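Local coordinates for protein endoglucanase (Clostridium thermocellum, PDB 2YIK) that probably hydrolyses internal beta-1,4-glucosidic bonds of cellulose, as a glycoside hydrolase family 9 catalytic domain that carries bound calcium and zinc ions, at residues 288-293 with 334-339; 300-305 with 327-332. All coordinates share one frame; numbering follows the deposited sequence.

Interaction 1: residues 288-293 with 334-339; sequences WLYLAT and DLYDKD. With CA (calcium ion), chain B.
Tyr290 and Tyr336 lie side by side with their hydroxyl ends pointing broadly opposite ways, where the end of helix 279-293 meets the end of helix 322-336. Tyr336 CD2 comes up to the edge of the Tyr290 ring, near its plane, and lies 4.0 Å from Tyr290 CE2. Beside them the side chains of Leu291 and Leu335 stand roughly perpendicular and touch through one methyl each, Leu291 CD1 to Leu335 CD2 at 3.9 Å. A chi1 of 178° swings the Tyr290 ring away from its own backbone N and alongside Tyr336; its hydroxyl is hydrogen-bonded to Glu296.

The Tyr336 hydroxyl meets water 1, with OH 2.6 Å from the water oxygen, which lies in the plane of the ring. The same water donates to Leu291 O, 2.7 Å away, and so ties the phenol to the opposing helix. Just beyond the tyrosine the chain turns to calcium, which Asp337 grips twice, through O at 2.4 Å and through OD2 at 2.6 Å. Ser340 and Glu344 also bind this ion.

In this helix packing of the family 9 (alpha/alpha)6-barrel domain, apolar side chains and a single water bridge make up the whole contact, and the calcium holds the chain directly after Tyr336 without itself joining the two helices.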
loop_
_atom_site.group_PDB
_atom_site.type_symbol
_atom_site.label_atom_id
_atom_site.label_comp_id
_atom_site.label_asym_id
_atom_site.label_seq_id
_atom_site.Cartn_x
_atom_site.Cartn_y
_atom_site.Cartn_z
ATOM N N TRP A 288 1.579 11.492 -9.605
ATOM C CA TRP A 288 2.884 10.846 -9.607
ATOM C C TRP A 288 3.499 10.816 -10.999
ATOM O O TRP A 288 4.715 10.936 -11.148
ATOM C CB TRP A 288 2.788 9.421 -9.063
ATOM C CG TRP A 288 2.761 9.365 -7.569
ATOM C CD1 TRP A 288 1.673 9.145 -6.772
ATOM C CD2 TRP A 288 3.877 9.554 -6.689
ATOM N NE1 TRP A 288 2.044 9.179 -5.447
ATOM C CE2 TRP A 288 3.384 9.426 -5.368
ATOM C CE3 TRP A 288 5.240 9.809 -6.889
ATOM C CZ2 TRP A 288 4.220 9.553 -4.249
ATOM C CZ3 TRP A 288 6.068 9.933 -5.774
ATOM C CH2 TRP A 288 5.553 9.802 -4.471
ATOM N N LEU A 289 2.660 10.643 -12.014
ATOM C CA LEU A 289 3.154 10.621 -13.381
ATOM C C LEU A 289 3.644 12.002 -13.812
ATOM O O LEU A 289 4.565 12.106 -14.622
ATOM C CB LEU A 289 2.073 10.104 -14.336
ATOM C CG LEU A 289 1.965 8.573 -14.334
ATOM C CD1 LEU A 289 0.667 8.132 -14.970
ATOM C CD2 LEU A 289 3.165 7.973 -15.067
ATOM N N TYR A 290 3.047 13.065 -13.270
ATOM C CA TYR A 290 3.509 14.400 -13.636
ATOM C C TYR A 290 4.861 14.594 -12.967
ATOM O O TYR A 290 5.790 15.136 -13.565
ATOM C CB TYR A 290 2.555 15.498 -13.164
ATOM C CG TYR A 290 3.066 16.885 -13.512
ATOM C CD1 TYR A 290 2.921 17.407 -14.802
ATOM C CD2 TYR A 290 3.760 17.650 -12.571
ATOM C CE1 TYR A 290 3.459 18.655 -15.145
ATOM C CE2 TYR A 290 4.299 18.891 -12.902
ATOM C CZ TYR A 290 4.145 19.387 -14.189
ATOM O OH TYR A 290 4.676 20.619 -14.498
ATOM N N LEU A 291 4.966 14.128 -11.724
ATOM C CA LEU A 291 6.206 14.234 -10.966
ATOM C C LEU A 291 7.324 13.502 -11.714
ATOM O O LEU A 291 8.462 13.966 -11.764
ATOM C CB LEU A 291 5.999 13.630 -9.570
ATOM C CG LEU A 291 6.827 14.127 -8.379
ATOM C CD1 LEU A 291 6.806 15.647 -8.318
ATOM C CD2 LEU A 291 6.257 13.534 -7.083
ATOM N N ALA A 292 6.981 12.369 -12.317
ATOM C CA ALA A 292 7.947 11.561 -13.048
ATOM C C ALA A 292 8.309 12.063 -14.438
ATOM O O ALA A 292 9.443 11.913 -14.886
ATOM C CB ALA A 292 7.437 10.117 -13.150
ATOM N N THR A 293 7.351 12.683 -15.116
ATOM C CA THR A 293 7.571 13.125 -16.507
ATOM C C THR A 293 7.546 14.607 -16.889
ATOM O O THR A 293 8.137 15.002 -17.907
ATOM C CB THR A 293 6.501 12.477 -17.470
ATOM O OG1 THR A 293 5.175 12.898 -17.080
ATOM C CG2 THR A 293 6.562 10.959 -17.425
ATOM N N ASP A 334 5.039 23.193 -5.101
ATOM C CA ASP A 334 6.210 23.773 -4.448
ATOM C C ASP A 334 7.429 23.705 -5.354
ATOM O O ASP A 334 8.215 24.646 -5.429
ATOM C CB ASP A 334 6.534 23.037 -3.142
ATOM C CG ASP A 334 5.560 23.364 -2.015
ATOM O OD1 ASP A 334 4.810 24.358 -2.123
ATOM O OD2 ASP A 334 5.563 22.624 -1.005
ATOM N N LEU A 335 7.564 22.578 -6.039
ATOM C CA LEU A 335 8.675 22.307 -6.940
ATOM C C LEU A 335 8.709 23.148 -8.218
ATOM O O LEU A 335 9.755 23.678 -8.605
ATOM C CB LEU A 335 8.618 20.832 -7.344
ATOM C CG LEU A 335 9.749 19.834 -7.102
ATOM C CD1 LEU A 335 10.528 20.159 -5.844
ATOM C CD2 LEU A 335 9.121 18.446 -7.024
ATOM N N TYR A 336 7.549 23.270 -8.855
ATOM C CA TYR A 336 7.434 23.948 -10.132
ATOM C C TYR A 336 6.607 25.220 -10.257
ATOM O O TYR A 336 6.658 25.872 -11.293
ATOM C CB TYR A 336 6.915 22.929 -11.147
ATOM C CG TYR A 336 7.767 21.687 -11.212
ATOM C CD1 TYR A 336 9.058 21.742 -11.730
ATOM C CD2 TYR A 336 7.299 20.463 -10.729
ATOM C CE1 TYR A 336 9.871 20.614 -11.768
ATOM C CE2 TYR A 336 8.109 19.319 -10.764
ATOM C CZ TYR A 336 9.396 19.405 -11.290
ATOM O OH TYR A 336 10.204 18.286 -11.358
ATOM N N ASP A 337 5.850 25.588 -9.233
ATOM C CA ASP A 337 5.018 26.779 -9.334
ATOM C C ASP A 337 4.896 27.509 -7.990
ATOM O O ASP A 337 3.910 28.165 -7.718
ATOM C CB ASP A 337 3.641 26.356 -9.853
ATOM C CG ASP A 337 2.804 27.521 -10.343
ATOM O OD1 ASP A 337 3.310 28.345 -11.134
ATOM O OD2 ASP A 337 1.623 27.597 -9.950
ATOM N N LYS A 338 5.927 27.411 -7.166
ATOM C CA LYS A 338 5.943 28.027 -5.837
ATOM C C LYS A 338 5.569 29.509 -5.760
ATOM O O LYS A 338 4.717 29.897 -4.956
ATOM C CB LYS A 338 7.332 27.820 -5.215
ATOM C CG LYS A 338 7.549 28.444 -3.838
ATOM C CD LYS A 338 6.983 27.581 -2.724
ATOM C CE LYS A 338 7.863 27.692 -1.474
ATOM N NZ LYS A 338 7.408 26.779 -0.379
ATOM N N ASP A 339 6.197 30.333 -6.595
ATOM C CA ASP A 339 5.954 31.777 -6.561
ATOM C C ASP A 339 4.928 32.387 -7.522
ATOM O O ASP A 339 5.006 33.575 -7.834
ATOM C CB ASP A 339 7.285 32.521 -6.718
ATOM C CG ASP A 339 8.334 32.060 -5.713
ATOM O OD1 ASP A 339 8.011 31.964 -4.503
ATOM O OD2 ASP A 339 9.486 31.797 -6.132
HETATM CA CA CA B . 1.493 28.074 -7.367
HETATM O O HOH W 1 9.743 15.904 -10.321
HETATM O O HOH W 2 2.230 28.709 -4.919
#

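Interaction 2: residues 300-305 with 327-332; sequences DEAFKY and CILAEI
Leu329 reaches from helix 322-336 to helix 296-305 with one methyl, CD2, which meets two side chains at once. Its CD2 is 4.1 Å from Ala302 CB and 4.2 Å from Phe303 CE1, and it approaches the phenyl ring obliquely. Leu329 CG stands anti to its own carbonyl carbon (chi1 -74°), and a chi2 of 177° extends CD1 away from CA, leaving CD2 as the branch that makes both contacts. Ala302 is short and points at its partner, so the backbones come close: Ala302 CA and Leu329 CA are 8.5 Å apart.

Behind this first shell, Phe303 is held by helix 342-350, where its ring meets that of Tyr347 edge-to-face and it also packs on Phe343. Tyr306 touches Leu329. On another side of helix 296-305, Lys304 NZ forms a salt bridge to Glu301 OE2 at 3.1 Å, met on the syn side of the carboxylate and 20° out of its plane. Glu301 OE1 is hydrogen-bonded to the Tyr282 hydroxyl of helix 279-293.

This is packing between helices of the (alpha/alpha)6 barrel known for family 9, away from the predicted active site. Helix 322-336 packs against several neighbours: Leu329 meets helix 296-305, Ile328 lies on Trp136 of helix 124-140 and on Trp288 of helix 279-293, and Ile332 touches Phe343 of helix 342-350.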
loop_
_atom_site.group_PDB
_atom_site.type_symbol
_atom_site.label_atom_id
_atom_site.label_comp_id
_atom_site.label_asym_id
_atom_site.label_seq_id
_atom_site.Cartn_x
_atom_site.Cartn_y
_atom_site.Cartn_z
ATOM N N ASP A 300 -3.092 18.032 -16.026
ATOM C CA ASP A 300 -4.419 18.421 -16.499
ATOM C C ASP A 300 -5.444 17.358 -16.115
ATOM O O ASP A 300 -6.588 17.674 -15.791
ATOM C CB ASP A 300 -4.448 18.590 -18.024
ATOM C CG ASP A 300 -3.737 19.847 -18.495
ATOM O OD1 ASP A 300 -3.636 20.813 -17.714
ATOM O OD2 ASP A 300 -3.294 19.875 -19.664
ATOM N N GLU A 301 -5.040 16.092 -16.172
ATOM C CA GLU A 301 -5.946 15.017 -15.804
ATOM C C GLU A 301 -6.182 15.036 -14.296
ATOM O O GLU A 301 -7.296 14.788 -13.835
ATOM C CB GLU A 301 -5.384 13.661 -16.236
ATOM C CG GLU A 301 -5.520 13.392 -17.734
ATOM C CD GLU A 301 -6.962 13.468 -18.206
ATOM O OE1 GLU A 301 -7.791 12.633 -17.784
ATOM O OE2 GLU A 301 -7.273 14.379 -18.994
ATOM N N ALA A 302 -5.137 15.338 -13.531
ATOM C CA ALA A 302 -5.271 15.392 -12.082
ATOM C C ALA A 302 -6.217 16.526 -11.696
ATOM O O ALA A 302 -7.118 16.345 -10.878
ATOM C CB ALA A 302 -3.913 15.593 -11.428
ATOM N N PHE A 303 -6.020 17.691 -12.304
ATOM C CA PHE A 303 -6.854 18.847 -12.012
ATOM C C PHE A 303 -8.307 18.644 -12.418
ATOM O O PHE A 303 -9.205 19.184 -11.785
ATOM C CB PHE A 303 -6.300 20.106 -12.694
ATOM C CG PHE A 303 -5.033 20.642 -12.065
ATOM C CD1 PHE A 303 -4.583 20.162 -10.835
ATOM C CD2 PHE A 303 -4.315 21.662 -12.684
ATOM C CE1 PHE A 303 -3.442 20.691 -10.225
ATOM C CE2 PHE A 303 -3.174 22.201 -12.085
ATOM C CZ PHE A 303 -2.735 21.714 -10.852
ATOM N N LYS A 304 -8.537 17.857 -13.464
ATOM C CA LYS A 304 -9.891 17.589 -13.944
ATOM C C LYS A 304 -10.756 16.840 -12.919
ATOM O O LYS A 304 -11.954 17.091 -12.810
ATOM C CB LYS A 304 -9.828 16.780 -15.249
ATOM C CG LYS A 304 -11.174 16.547 -15.947
ATOM C CD LYS A 304 -10.998 15.862 -17.323
ATOM C CE LYS A 304 -10.061 16.663 -18.240
ATOM N NZ LYS A 304 -9.847 16.047 -19.607
ATOM N N TYR A 305 -10.151 15.939 -12.153
ATOM C CA TYR A 305 -10.919 15.153 -11.197
ATOM C C TYR A 305 -10.609 15.375 -9.718
ATOM O O TYR A 305 -11.323 14.861 -8.864
ATOM C CB TYR A 305 -10.767 13.667 -11.531
ATOM C CG TYR A 305 -11.227 13.308 -12.930
ATOM C CD1 TYR A 305 -12.587 13.209 -13.239
ATOM C CD2 TYR A 305 -10.302 13.081 -13.950
ATOM C CE1 TYR A 305 -13.014 12.890 -14.533
ATOM C CE2 TYR A 305 -10.713 12.761 -15.245
ATOM C CZ TYR A 305 -12.070 12.667 -15.530
ATOM O OH TYR A 305 -12.479 12.347 -16.806
ATOM N N CYS A 327 -1.074 15.692 -1.103
ATOM C CA CYS A 327 0.324 15.897 -0.731
ATOM C C CYS A 327 1.218 15.994 -1.967
ATOM O O CYS A 327 2.079 16.869 -2.056
ATOM C CB CYS A 327 0.826 14.745 0.152
ATOM S SG CYS A 327 0.203 14.732 1.844
ATOM N N ILE A 328 1.006 15.098 -2.923
ATOM C CA ILE A 328 1.827 15.095 -4.120
ATOM C C ILE A 328 1.583 16.335 -4.976
ATOM O O ILE A 328 2.534 16.942 -5.474
ATOM C CB ILE A 328 1.601 13.808 -4.948
ATOM C CG1 ILE A 328 1.823 12.585 -4.051
ATOM C CG2 ILE A 328 2.564 13.774 -6.147
ATOM C CD1 ILE A 328 3.159 12.576 -3.365
ATOM N N LEU A 329 0.319 16.715 -5.139
ATOM C CA LEU A 329 -0.009 17.904 -5.911
ATOM C C LEU A 329 0.608 19.132 -5.240
ATOM O O LEU A 329 1.043 20.062 -5.909
ATOM C CB LEU A 329 -1.531 18.067 -6.036
ATOM C CG LEU A 329 -2.213 17.090 -7.003
ATOM C CD1 LEU A 329 -3.719 17.306 -6.993
ATOM C CD2 LEU A 329 -1.665 17.299 -8.409
ATOM N N ALA A 330 0.664 19.130 -3.913
ATOM C CA ALA A 330 1.248 20.256 -3.201
ATOM C C ALA A 330 2.765 20.289 -3.406
ATOM O O ALA A 330 3.349 21.363 -3.565
ATOM C CB ALA A 330 0.913 20.177 -1.720
ATOM N N GLU A 331 3.400 19.119 -3.393
ATOM C CA GLU A 331 4.844 19.050 -3.599
ATOM C C GLU A 331 5.154 19.469 -5.033
ATOM O O GLU A 331 6.168 20.097 -5.290
ATOM C CB GLU A 331 5.364 17.632 -3.327
ATOM C CG GLU A 331 5.199 17.201 -1.877
ATOM C CD GLU A 331 5.676 15.781 -1.592
ATOM O OE1 GLU A 331 6.461 15.216 -2.380
ATOM O OE2 GLU A 331 5.262 15.230 -0.553
ATOM N N ILE A 332 4.268 19.121 -5.961
ATOM C CA ILE A 332 4.437 19.480 -7.362
ATOM C C ILE A 332 4.380 21.003 -7.481
ATOM O O ILE A 332 5.175 21.619 -8.195
ATOM C CB ILE A 332 3.323 18.832 -8.220
ATOM C CG1 ILE A 332 3.666 17.358 -8.457
ATOM C CG2 ILE A 332 3.131 19.598 -9.528
ATOM C CD1 ILE A 332 2.539 16.554 -9.052
#

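Both interactions use helix 322-336, each against a different member of the consecutive pair 279-293 and 296-305. Interaction 2 is buried and purely apolar across its interface, resting on three side chains. Interaction 1 lies at the end of the shared helix and is only partly buried: Tyr290 and Leu291 are enclosed, whereas Leu335 and Tyr336 are exposed, and there a water and a nearby calcium site enter. The two contacts, with centres about 9 Å apart, merge through Ile328 and Ile332. Ile332 CG1 packs 3.6 Å from Leu291 CD1, so the hydrophobic packing runs on from one interaction to the other.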